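Local structure of hyaluronoglucosaminidase (Apis mellifera, 1FCQ) at residues 90-93 and 94-98; 158-161 and 162-165; 167-170 and 171-175; 213-216 and 217-221. The protein probably cleaves hyaluronan as a family 56 glycoside hydrolase (EC 3.2.1.35) and is a major allergen of bee venom. All coordinates share one frame; numbering follows the deposited sequence.

Interactions 1 to 4 gather around helix 146-175 of a seven-stranded (beta/alpha) TIM barrel. Interactions 2 and 3 follow each other along helix 146-175, their centres 14 Å apart. Interaction 1, on helix 84-98, packs against interaction 3 (centres 11 Å apart), where F91 CE1 meets T168 CG2 at 3.5 Å. Interaction 4 touches both parts of the long helix: Q162 CG lies 3.5 Å from W214 CD2, and K173 NZ probably donates to S218 O at 2.6 Å. Interactions 1 and 4 do not touch, their centres being 21 Å apart. In such barrels the active site lies at the C-terminal strand ends; these contacts join the helices and a connecting turn round the barrel.

Interaction 1: 90-93 and 94-98; sequences VFRD and HLINQ
H94 and V90 begin a run of four helical hydrogen bonds, in which H94 N, L95 N, I96 N and N97 N donate to V90 O, F91 O, R92 O and D93 O, each at 2.9 Å. A salt bridge between neighbours is added on the outer side: R92 NE meets D93 OD1 at 2.9 Å. The arginine chain reaches it by bending at chi2 and again at chi3 (20°), while R92 NH2 makes a weak bond back to Q89 O, so that two different groups hold the guanidinium.

Next comes a CH-pi contact. V90 CG1 stands over one face of the H94 imidazole, 4.0 Å from its centroid and 29° off the ring normal. The valine sends CG1 forward, anti to its N, and the histidine swings its ring back beside its own N (chi1 -80°); the two chains therefore run side by side.

Packing completes the turn. I96 CD1 lies alongside the aliphatic part of R92, 3.4 Å from R92 CD, beside the methylenes that precede the guanidinium. On the inner side, L95 CD1 lies 3.8 Å from F91 CE2 and equally near CZ, while L95 CB sits over one face of that ring. N97 CB rests 3.3 Å from D93 O, beside the last bond of the series.

F91 and L95 point into the protein, against T168 and A172 of helix 146-175, and F91 also touches L54 of strand 51-55; R92 leans on M175, joining helix 84-98 to its neighbour in the barrel's outer layer.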
loop_
_atom_site.group_PDB
_atom_site.type_symbol
_atom_site.label_atom_id
_atom_site.label_comp_id
_atom_site.label_asym_id
_atom_site.label_seq_id
_atom_site.Cartn_x
_atom_site.Cartn_y
_atom_site.Cartn_z
ATOM N N VAL A 90 -12.767 -16.334 -1.982
ATOM C CA VAL A 90 -11.513 -16.526 -1.258
ATOM C C VAL A 90 -11.240 -15.299 -0.394
ATOM O O VAL A 90 -10.862 -15.418 0.766
ATOM C CB VAL A 90 -10.337 -16.806 -2.190
ATOM C CG1 VAL A 90 -9.041 -16.971 -1.398
ATOM C CG2 VAL A 90 -10.594 -18.077 -3.007
ATOM N N PHE A 91 -11.459 -14.105 -0.950
ATOM C CA PHE A 91 -11.241 -12.871 -0.211
ATOM C C PHE A 91 -12.079 -12.845 1.063
ATOM O O PHE A 91 -11.565 -12.484 2.117
ATOM C CB PHE A 91 -11.603 -11.630 -1.047
ATOM C CG PHE A 91 -11.417 -10.346 -0.275
ATOM C CD1 PHE A 91 -10.143 -9.856 -0.035
ATOM C CD2 PHE A 91 -12.506 -9.659 0.218
ATOM C CE1 PHE A 91 -9.964 -8.680 0.669
ATOM C CE2 PHE A 91 -12.336 -8.472 0.901
ATOM C CZ PHE A 91 -11.062 -7.983 1.140
ATOM N N ARG A 92 -13.357 -13.204 0.935
ATOM C CA ARG A 92 -14.197 -13.220 2.128
ATOM C C ARG A 92 -13.597 -14.107 3.213
ATOM O O ARG A 92 -13.498 -13.717 4.371
ATOM C CB ARG A 92 -15.619 -13.695 1.814
ATOM C CG ARG A 92 -16.443 -13.683 3.107
ATOM C CD ARG A 92 -17.261 -14.944 3.294
ATOM N NE ARG A 92 -16.695 -16.009 2.467
ATOM C CZ ARG A 92 -17.400 -17.062 2.095
ATOM N NH1 ARG A 92 -18.657 -17.239 2.467
ATOM N NH2 ARG A 92 -16.761 -17.924 1.330
ATOM N N ASP A 93 -13.199 -15.329 2.841
ATOM C CA ASP A 93 -12.609 -16.233 3.834
ATOM C C ASP A 93 -11.324 -15.686 4.430
ATOM O O ASP A 93 -11.103 -15.792 5.630
ATOM C CB ASP A 93 -12.350 -17.604 3.215
ATOM C CG ASP A 93 -13.642 -18.375 3.012
ATOM O OD1 ASP A 93 -14.731 -17.892 3.359
ATOM O OD2 ASP A 93 -13.520 -19.489 2.463
ATOM N N HIS A 94 -10.473 -15.073 3.606
ATOM C CA HIS A 94 -9.231 -14.493 4.118
ATOM C C HIS A 94 -9.537 -13.365 5.103
ATOM O O HIS A 94 -8.948 -13.285 6.181
ATOM C CB HIS A 94 -8.343 -13.956 2.999
ATOM C CG HIS A 94 -7.500 -14.920 2.237
ATOM N ND1 HIS A 94 -7.110 -16.129 2.776
ATOM C CD2 HIS A 94 -6.941 -14.879 0.997
ATOM C CE1 HIS A 94 -6.375 -16.784 1.900
ATOM N NE2 HIS A 94 -6.254 -16.049 0.811
ATOM N N LEU A 95 -10.473 -12.480 4.751
ATOM C CA LEU A 95 -10.833 -11.370 5.638
ATOM C C LEU A 95 -11.380 -11.875 6.956
ATOM O O LEU A 95 -10.941 -11.438 8.018
ATOM C CB LEU A 95 -11.819 -10.453 4.893
ATOM C CG LEU A 95 -12.257 -9.196 5.649
ATOM C CD1 LEU A 95 -12.611 -8.089 4.662
ATOM C CD2 LEU A 95 -13.448 -9.545 6.520
ATOM N N ILE A 96 -12.294 -12.849 6.915
ATOM C CA ILE A 96 -12.896 -13.385 8.130
ATOM C C ILE A 96 -11.859 -14.084 8.977
ATOM O O ILE A 96 -11.801 -13.954 10.202
ATOM C CB ILE A 96 -14.095 -14.300 7.808
ATOM C CG1 ILE A 96 -15.207 -13.462 7.170
ATOM C CG2 ILE A 96 -14.588 -14.989 9.076
ATOM C CD1 ILE A 96 -16.302 -14.296 6.527
ATOM N N ASN A 97 -10.966 -14.856 8.328
ATOM C CA ASN A 97 -9.924 -15.528 9.072
ATOM C C ASN A 97 -8.981 -14.596 9.805
ATOM O O ASN A 97 -8.564 -14.897 10.916
ATOM C CB ASN A 97 -9.068 -16.397 8.122
ATOM C CG ASN A 97 -9.558 -17.822 8.360
ATOM O OD1 ASN A 97 -10.733 -18.110 8.173
ATOM N ND2 ASN A 97 -8.643 -18.644 8.826
ATOM N N GLN A 98 -8.617 -13.479 9.161
ATOM C CA GLN A 98 -7.624 -12.571 9.694
ATOM C C GLN A 98 -8.184 -11.481 10.576
ATOM O O GLN A 98 -7.519 -10.953 11.457
ATOM C CB GLN A 98 -6.809 -11.950 8.545
ATOM C CG GLN A 98 -6.012 -12.977 7.744
ATOM C CD GLN A 98 -4.902 -13.625 8.531
ATOM O OE1 GLN A 98 -3.717 -13.521 8.181
ATOM N NE2 GLN A 98 -5.227 -14.304 9.623
#

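Interaction 2: 158-161 and 162-165; sequences EKYG and QLFM
Q162 N to E158 O, at 3.0 Å, opens the backbone bonds of this helical turn; L163 N to K159 O, F164 N to Y160 O and M165 N to G161 O follow at 3.1, 2.9 and 3.0 Å.

Among side chains, the polar link is between neighbours: K159 NZ donates to Y160 OH at 2.8 Å. K159 CG lies over one face of the phenol ring, 3.8 Å above its plane and offset toward the rim, and the chain then passes on to the hydroxyl. E158 turns its carboxylate away from this turn, and both oxygens are occupied, OE1 in a salt bridge with K154 and OE2 by F119 N.

Apolar contacts lie on the next turn. L163 CD2 approaches the Y160 ring obliquely, 3.8 Å from Y160 CD2, and the two side chains lie side by side. In the leucine, with CG anti to N (chi1 -174°), the chi2 of 58° turns CD2 back toward the tyrosine. F164 presents a ring edge to the backbone: its CD1 lies 3.3 Å from Y160 O, close to the ring plane, beside the bond that F164 N makes to the same oxygen.

Around this part of helix 146-175, L163 and F164 pack on L84 of helix 84-98, where the F164 ring also meets H87, while Q162 and M165 rest on W214 of helix 213-216.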
loop_
_atom_site.group_PDB
_atom_site.type_symbol
_atom_site.label_atom_id
_atom_site.label_comp_id
_atom_site.label_asym_id
_atom_site.label_seq_id
_atom_site.Cartn_x
_atom_site.Cartn_y
_atom_site.Cartn_z
ATOM N N GLU A 158 -8.865 -2.105 -18.112
ATOM C CA GLU A 158 -9.311 -1.121 -17.119
ATOM C C GLU A 158 -10.692 -1.444 -16.580
ATOM O O GLU A 158 -10.966 -1.245 -15.384
ATOM C CB GLU A 158 -9.253 0.291 -17.714
ATOM C CG GLU A 158 -7.806 0.660 -17.999
ATOM C CD GLU A 158 -7.553 2.092 -18.391
ATOM O OE1 GLU A 158 -8.507 2.810 -18.768
ATOM O OE2 GLU A 158 -6.408 2.543 -18.322
ATOM N N LYS A 159 -11.595 -1.920 -17.445
ATOM C CA LYS A 159 -12.929 -2.284 -16.989
ATOM C C LYS A 159 -12.896 -3.344 -15.890
ATOM O O LYS A 159 -13.474 -3.142 -14.811
ATOM C CB LYS A 159 -13.744 -2.799 -18.175
ATOM C CG LYS A 159 -15.112 -3.359 -17.807
ATOM C CD LYS A 159 -15.899 -3.494 -19.114
ATOM C CE LYS A 159 -17.360 -3.754 -18.833
ATOM N NZ LYS A 159 -17.627 -5.199 -18.615
ATOM N N TYR A 160 -12.153 -4.431 -16.137
ATOM C CA TYR A 160 -12.117 -5.530 -15.179
ATOM C C TYR A 160 -11.153 -5.270 -14.033
ATOM O O TYR A 160 -11.385 -5.754 -12.931
ATOM C CB TYR A 160 -11.890 -6.862 -15.933
ATOM C CG TYR A 160 -13.142 -7.131 -16.765
ATOM C CD1 TYR A 160 -13.188 -6.784 -18.108
ATOM C CD2 TYR A 160 -14.274 -7.659 -16.163
ATOM C CE1 TYR A 160 -14.341 -6.994 -18.844
ATOM C CE2 TYR A 160 -15.436 -7.858 -16.894
ATOM C CZ TYR A 160 -15.453 -7.530 -18.230
ATOM O OH TYR A 160 -16.602 -7.728 -18.964
ATOM N N GLY A 161 -10.160 -4.426 -14.271
ATOM C CA GLY A 161 -9.222 -4.019 -13.198
ATOM C C GLY A 161 -10.030 -3.289 -12.119
ATOM O O GLY A 161 -9.883 -3.511 -10.913
ATOM N N GLN A 162 -10.827 -2.330 -12.601
ATOM C CA GLN A 162 -11.732 -1.589 -11.732
ATOM C C GLN A 162 -12.689 -2.550 -11.035
ATOM O O GLN A 162 -12.899 -2.442 -9.832
ATOM C CB GLN A 162 -12.519 -0.569 -12.587
ATOM C CG GLN A 162 -13.621 0.052 -11.713
ATOM C CD GLN A 162 -14.454 1.073 -12.456
ATOM O OE1 GLN A 162 -15.620 1.270 -12.111
ATOM N NE2 GLN A 162 -13.875 1.744 -13.424
ATOM N N LEU A 163 -13.337 -3.469 -11.742
ATOM C CA LEU A 163 -14.289 -4.396 -11.134
ATOM C C LEU A 163 -13.668 -5.156 -9.976
ATOM O O LEU A 163 -14.223 -5.199 -8.880
ATOM C CB LEU A 163 -14.798 -5.368 -12.208
ATOM C CG LEU A 163 -15.908 -6.329 -11.777
ATOM C CD1 LEU A 163 -17.141 -5.589 -11.263
ATOM C CD2 LEU A 163 -16.259 -7.277 -12.914
ATOM N N PHE A 164 -12.475 -5.716 -10.208
ATOM C CA PHE A 164 -11.831 -6.481 -9.152
ATOM C C PHE A 164 -11.486 -5.599 -7.950
ATOM O O PHE A 164 -11.747 -5.996 -6.812
ATOM C CB PHE A 164 -10.582 -7.197 -9.700
ATOM C CG PHE A 164 -10.882 -8.567 -10.265
ATOM C CD1 PHE A 164 -11.323 -8.737 -11.565
ATOM C CD2 PHE A 164 -10.761 -9.690 -9.464
ATOM C CE1 PHE A 164 -11.600 -9.991 -12.071
ATOM C CE2 PHE A 164 -11.056 -10.948 -9.946
ATOM C CZ PHE A 164 -11.479 -11.102 -11.258
ATOM N N MET A 165 -10.872 -4.436 -8.209
ATOM C CA MET A 165 -10.495 -3.596 -7.062
ATOM C C MET A 165 -11.707 -3.019 -6.347
ATOM O O MET A 165 -11.797 -3.002 -5.113
ATOM C CB MET A 165 -9.537 -2.485 -7.489
ATOM C CG MET A 165 -8.136 -3.019 -7.802
ATOM S SD MET A 165 -6.973 -1.682 -8.139
ATOM C CE MET A 165 -6.784 -0.941 -6.515
#

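Interaction 3: 167-170 and 171-175; sequences ETLK and AAKRM
K170 CE sits over one face of the R174 guanidinium, 3.6 Å above its plane and offset toward the rim, nearest to NH2. The two chains lie side by side on the outer surface of helix 146-175, one of the helices wrapped round the TIM barrel, in an i to i+4 pairing. R174 is extended from CG to NE and K170 bends at chi3 (56°), which brings the methylene rather than the ammonium onto the flat group.

The charges are alike, with K170 NZ 3.9 Å from R174 NH2. The E167 carboxylate probably offsets this: K170 NZ forms a salt bridge with E167 OE2 at 3.1 Å, on the syn lone pair, and a weaker bond to OE1.

Along the backbone, A171 N, A172 N, K173 N and R174 N donate to E167 O, T168 O, L169 O and K170 O in regular helical succession. The inward side is made of small or apolar groups: A172 and T168 face helix 84-98, and L169 with A172 meets W181 of strand 180-183. T168 OG1 is bonded to F164 O one turn back, and K173 NZ to S218 O.

On the solvent side one water takes a hydrogen bond from K170 NZ at 3.1 Å and a weak one from R174 NH1 at 3.2 Å, bridging the two cations.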
loop_
_atom_site.group_PDB
_atom_site.type_symbol
_atom_site.label_atom_id
_atom_site.label_comp_id
_atom_site.label_asym_id
_atom_site.label_seq_id
_atom_site.Cartn_x
_atom_site.Cartn_y
_atom_site.Cartn_z
ATOM N N GLU A 167 -14.904 -4.084 -6.310
ATOM C CA GLU A 167 -15.731 -5.067 -5.640
ATOM C C GLU A 167 -15.112 -5.605 -4.372
ATOM O O GLU A 167 -15.801 -5.833 -3.381
ATOM C CB GLU A 167 -16.066 -6.237 -6.574
ATOM C CG GLU A 167 -17.171 -5.897 -7.553
ATOM C CD GLU A 167 -18.442 -5.471 -6.823
ATOM O OE1 GLU A 167 -18.926 -6.138 -5.896
ATOM O OE2 GLU A 167 -18.924 -4.405 -7.218
ATOM N N THR A 168 -13.789 -5.762 -4.390
ATOM C CA THR A 168 -13.082 -6.247 -3.205
ATOM C C THR A 168 -13.193 -5.219 -2.074
ATOM O O THR A 168 -13.414 -5.582 -0.920
ATOM C CB THR A 168 -11.606 -6.518 -3.518
ATOM O OG1 THR A 168 -11.561 -7.414 -4.644
ATOM C CG2 THR A 168 -10.908 -7.157 -2.337
ATOM N N LEU A 169 -12.992 -3.951 -2.441
ATOM C CA LEU A 169 -13.076 -2.897 -1.418
ATOM C C LEU A 169 -14.501 -2.811 -0.887
ATOM O O LEU A 169 -14.680 -2.672 0.327
ATOM C CB LEU A 169 -12.634 -1.575 -2.060
ATOM C CG LEU A 169 -12.772 -0.336 -1.168
ATOM C CD1 LEU A 169 -11.889 -0.430 0.068
ATOM C CD2 LEU A 169 -12.404 0.908 -1.980
ATOM N N LYS A 170 -15.503 -2.932 -1.762
ATOM C CA LYS A 170 -16.901 -2.899 -1.317
ATOM C C LYS A 170 -17.208 -4.049 -0.376
ATOM O O LYS A 170 -17.856 -3.852 0.657
ATOM C CB LYS A 170 -17.863 -3.012 -2.502
ATOM C CG LYS A 170 -18.247 -1.718 -3.177
ATOM C CD LYS A 170 -19.193 -2.004 -4.340
ATOM C CE LYS A 170 -20.435 -2.785 -3.938
ATOM N NZ LYS A 170 -20.970 -3.599 -5.062
ATOM N N ALA A 171 -16.694 -5.241 -0.681
ATOM C CA ALA A 171 -16.874 -6.403 0.167
ATOM C C ALA A 171 -16.258 -6.181 1.545
ATOM O O ALA A 171 -16.878 -6.447 2.561
ATOM C CB ALA A 171 -16.320 -7.660 -0.487
ATOM N N ALA A 172 -15.035 -5.642 1.601
ATOM C CA ALA A 172 -14.378 -5.396 2.870
ATOM C C ALA A 172 -15.186 -4.413 3.711
ATOM O O ALA A 172 -15.369 -4.621 4.906
ATOM C CB ALA A 172 -12.962 -4.855 2.649
ATOM N N LYS A 173 -15.638 -3.339 3.050
ATOM C CA LYS A 173 -16.402 -2.319 3.770
ATOM C C LYS A 173 -17.735 -2.863 4.255
ATOM O O LYS A 173 -18.210 -2.485 5.338
ATOM C CB LYS A 173 -16.583 -1.082 2.884
ATOM C CG LYS A 173 -15.305 -0.275 2.716
ATOM C CD LYS A 173 -15.531 0.927 1.809
ATOM C CE LYS A 173 -16.495 1.949 2.409
ATOM N NZ LYS A 173 -16.825 2.980 1.381
ATOM N N ARG A 174 -18.370 -3.703 3.452
ATOM C CA ARG A 174 -19.666 -4.264 3.866
ATOM C C ARG A 174 -19.510 -5.235 5.020
ATOM O O ARG A 174 -20.271 -5.226 5.985
ATOM C CB ARG A 174 -20.355 -4.948 2.689
ATOM C CG ARG A 174 -21.112 -3.998 1.770
ATOM C CD ARG A 174 -21.747 -4.753 0.611
ATOM N NE ARG A 174 -22.387 -3.875 -0.357
ATOM C CZ ARG A 174 -23.083 -4.293 -1.411
ATOM N NH1 ARG A 174 -23.240 -5.589 -1.655
ATOM N NH2 ARG A 174 -23.632 -3.409 -2.236
ATOM N N MET A 175 -18.479 -6.089 4.954
ATOM C CA MET A 175 -18.248 -7.079 5.998
ATOM C C MET A 175 -17.720 -6.506 7.295
ATOM O O MET A 175 -18.001 -6.975 8.399
ATOM C CB MET A 175 -17.250 -8.121 5.471
ATOM C CG MET A 175 -17.845 -8.956 4.347
ATOM S SD MET A 175 -16.560 -9.932 3.539
ATOM C CE MET A 175 -17.524 -10.639 2.202
HETATM O O HOH W 1 -23.459 -5.503 -4.859
#

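Interaction 4: 213-216 and 217-221; sequences SWLF and ESEDV
L215 O takes two backbone donors as helix 213-216 ends: E219 N at 2.9 Å, nearly in line with the carbonyl, and S218 N in a weak bond at 3.1 Å. After this the chain leaves the helical path, E219 having an extended psi of 150°.

E219 carries much of the side-chain contact. Its OE1 lies at the edge of the F216 ring, near the ring plane and 3.8 Å from F216 CD2. Carboxylate and ring stand almost perpendicular, 80° apart, and the two side chains point the same way, so the acid borders the aromatic group without stacking on it. The other oxygen, OE2, accepts from Y183 N, which helps to set the rotation of the carboxylate. Further back along the same chain, E219 CG passes 3.2 Å from L215 O and 4.0 Å from L215 CD1.

L215 meets both neighbouring rings: CB over one face of W214, 3.5 Å above its plane, and CD2 over one face of F216, both offset toward the rim. On the outer side, E217 has CG anti to its carbonyl carbon (chi1 -57°) and bends at chi2, which lays the chain along S213, with CG 3.9 Å from S213 CB.

The loop is also held from outside: K260 NZ donates to E217 O and E219 O, and D220 bonds through both side chain and backbone to W181. It is a helix-to-strand turn of a (beta/alpha) barrel, leading from helix 213-216 into the start of the parallel barrel strand 221-222.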
loop_
_atom_site.group_PDB
_atom_site.type_symbol
_atom_site.label_atom_id
_atom_site.label_comp_id
_atom_site.label_asym_id
_atom_site.label_seq_id
_atom_site.Cartn_x
_atom_site.Cartn_y
_atom_site.Cartn_z
ATOM N N SER A 213 -12.276 8.296 -9.269
ATOM C CA SER A 213 -13.247 8.540 -8.218
ATOM C C SER A 213 -13.936 7.263 -7.776
ATOM O O SER A 213 -14.265 7.080 -6.601
ATOM C CB SER A 213 -14.275 9.574 -8.715
ATOM O OG SER A 213 -13.548 10.761 -9.019
ATOM N N TRP A 214 -14.045 6.273 -8.673
ATOM C CA TRP A 214 -14.635 4.999 -8.321
ATOM C C TRP A 214 -13.839 4.363 -7.174
ATOM O O TRP A 214 -14.428 3.646 -6.383
ATOM C CB TRP A 214 -14.685 4.054 -9.511
ATOM C CG TRP A 214 -13.372 3.759 -10.170
ATOM C CD1 TRP A 214 -12.848 4.383 -11.256
ATOM C CD2 TRP A 214 -12.415 2.763 -9.786
ATOM N NE1 TRP A 214 -11.628 3.840 -11.595
ATOM C CE2 TRP A 214 -11.352 2.841 -10.700
ATOM C CE3 TRP A 214 -12.372 1.823 -8.749
ATOM C CZ2 TRP A 214 -10.233 2.006 -10.623
ATOM C CZ3 TRP A 214 -11.258 0.990 -8.679
ATOM C CH2 TRP A 214 -10.213 1.094 -9.610
ATOM N N LEU A 215 -12.524 4.590 -7.129
ATOM C CA LEU A 215 -11.727 4.047 -6.037
ATOM C C LEU A 215 -11.648 4.981 -4.838
ATOM O O LEU A 215 -11.977 4.613 -3.714
ATOM C CB LEU A 215 -10.299 3.718 -6.514
ATOM C CG LEU A 215 -9.403 3.106 -5.416
ATOM C CD1 LEU A 215 -9.986 1.791 -4.913
ATOM C CD2 LEU A 215 -7.990 2.924 -5.940
ATOM N N PHE A 216 -11.218 6.222 -5.093
ATOM C CA PHE A 216 -10.990 7.148 -3.976
ATOM C C PHE A 216 -12.233 7.590 -3.257
ATOM O O PHE A 216 -12.148 7.818 -2.041
ATOM C CB PHE A 216 -10.124 8.300 -4.492
ATOM C CG PHE A 216 -8.789 7.790 -4.999
ATOM C CD1 PHE A 216 -8.374 8.017 -6.288
ATOM C CD2 PHE A 216 -7.954 7.089 -4.132
ATOM C CE1 PHE A 216 -7.156 7.552 -6.749
ATOM C CE2 PHE A 216 -6.739 6.608 -4.584
ATOM C CZ PHE A 216 -6.336 6.852 -5.878
ATOM N N GLU A 217 -13.399 7.661 -3.908
ATOM C CA GLU A 217 -14.599 8.035 -3.145
ATOM C C GLU A 217 -15.066 6.867 -2.282
ATOM O O GLU A 217 -15.711 7.066 -1.251
ATOM C CB GLU A 217 -15.694 8.544 -4.087
ATOM C CG GLU A 217 -15.205 9.722 -4.918
ATOM C CD GLU A 217 -16.148 10.901 -4.990
ATOM O OE1 GLU A 217 -16.209 11.561 -6.054
ATOM O OE2 GLU A 217 -16.820 11.188 -3.976
ATOM N N SER A 218 -14.701 5.637 -2.647
ATOM C CA SER A 218 -15.083 4.456 -1.895
ATOM C C SER A 218 -14.113 4.208 -0.735
ATOM O O SER A 218 -14.565 3.753 0.309
ATOM C CB SER A 218 -15.156 3.189 -2.742
ATOM O OG SER A 218 -15.873 3.355 -3.942
ATOM N N GLU A 219 -12.834 4.524 -0.919
ATOM C CA GLU A 219 -11.896 4.332 0.187
ATOM C C GLU A 219 -12.196 5.282 1.345
ATOM O O GLU A 219 -12.643 6.402 1.102
ATOM C CB GLU A 219 -10.451 4.612 -0.243
ATOM C CG GLU A 219 -9.964 3.704 -1.345
ATOM C CD GLU A 219 -8.438 3.634 -1.335
ATOM O OE1 GLU A 219 -7.809 4.707 -1.193
ATOM O OE2 GLU A 219 -7.993 2.493 -1.494
ATOM N N ASP A 220 -11.885 4.861 2.559
ATOM C CA ASP A 220 -12.037 5.721 3.733
ATOM C C ASP A 220 -10.718 6.408 4.083
ATOM O O ASP A 220 -10.696 7.402 4.804
ATOM C CB ASP A 220 -12.408 4.865 4.956
ATOM C CG ASP A 220 -13.655 4.054 4.721
ATOM O OD1 ASP A 220 -14.704 4.732 4.460
ATOM O OD2 ASP A 220 -13.660 2.818 4.796
ATOM N N VAL A 221 -9.622 5.796 3.638
ATOM C CA VAL A 221 -8.279 6.287 3.969
ATOM C C VAL A 221 -7.360 6.049 2.785
ATOM O O VAL A 221 -7.420 5.025 2.089
ATOM C CB VAL A 221 -7.746 5.584 5.230
ATOM C CG1 VAL A 221 -7.740 4.073 5.095
ATOM C CG2 VAL A 221 -6.352 6.080 5.607
#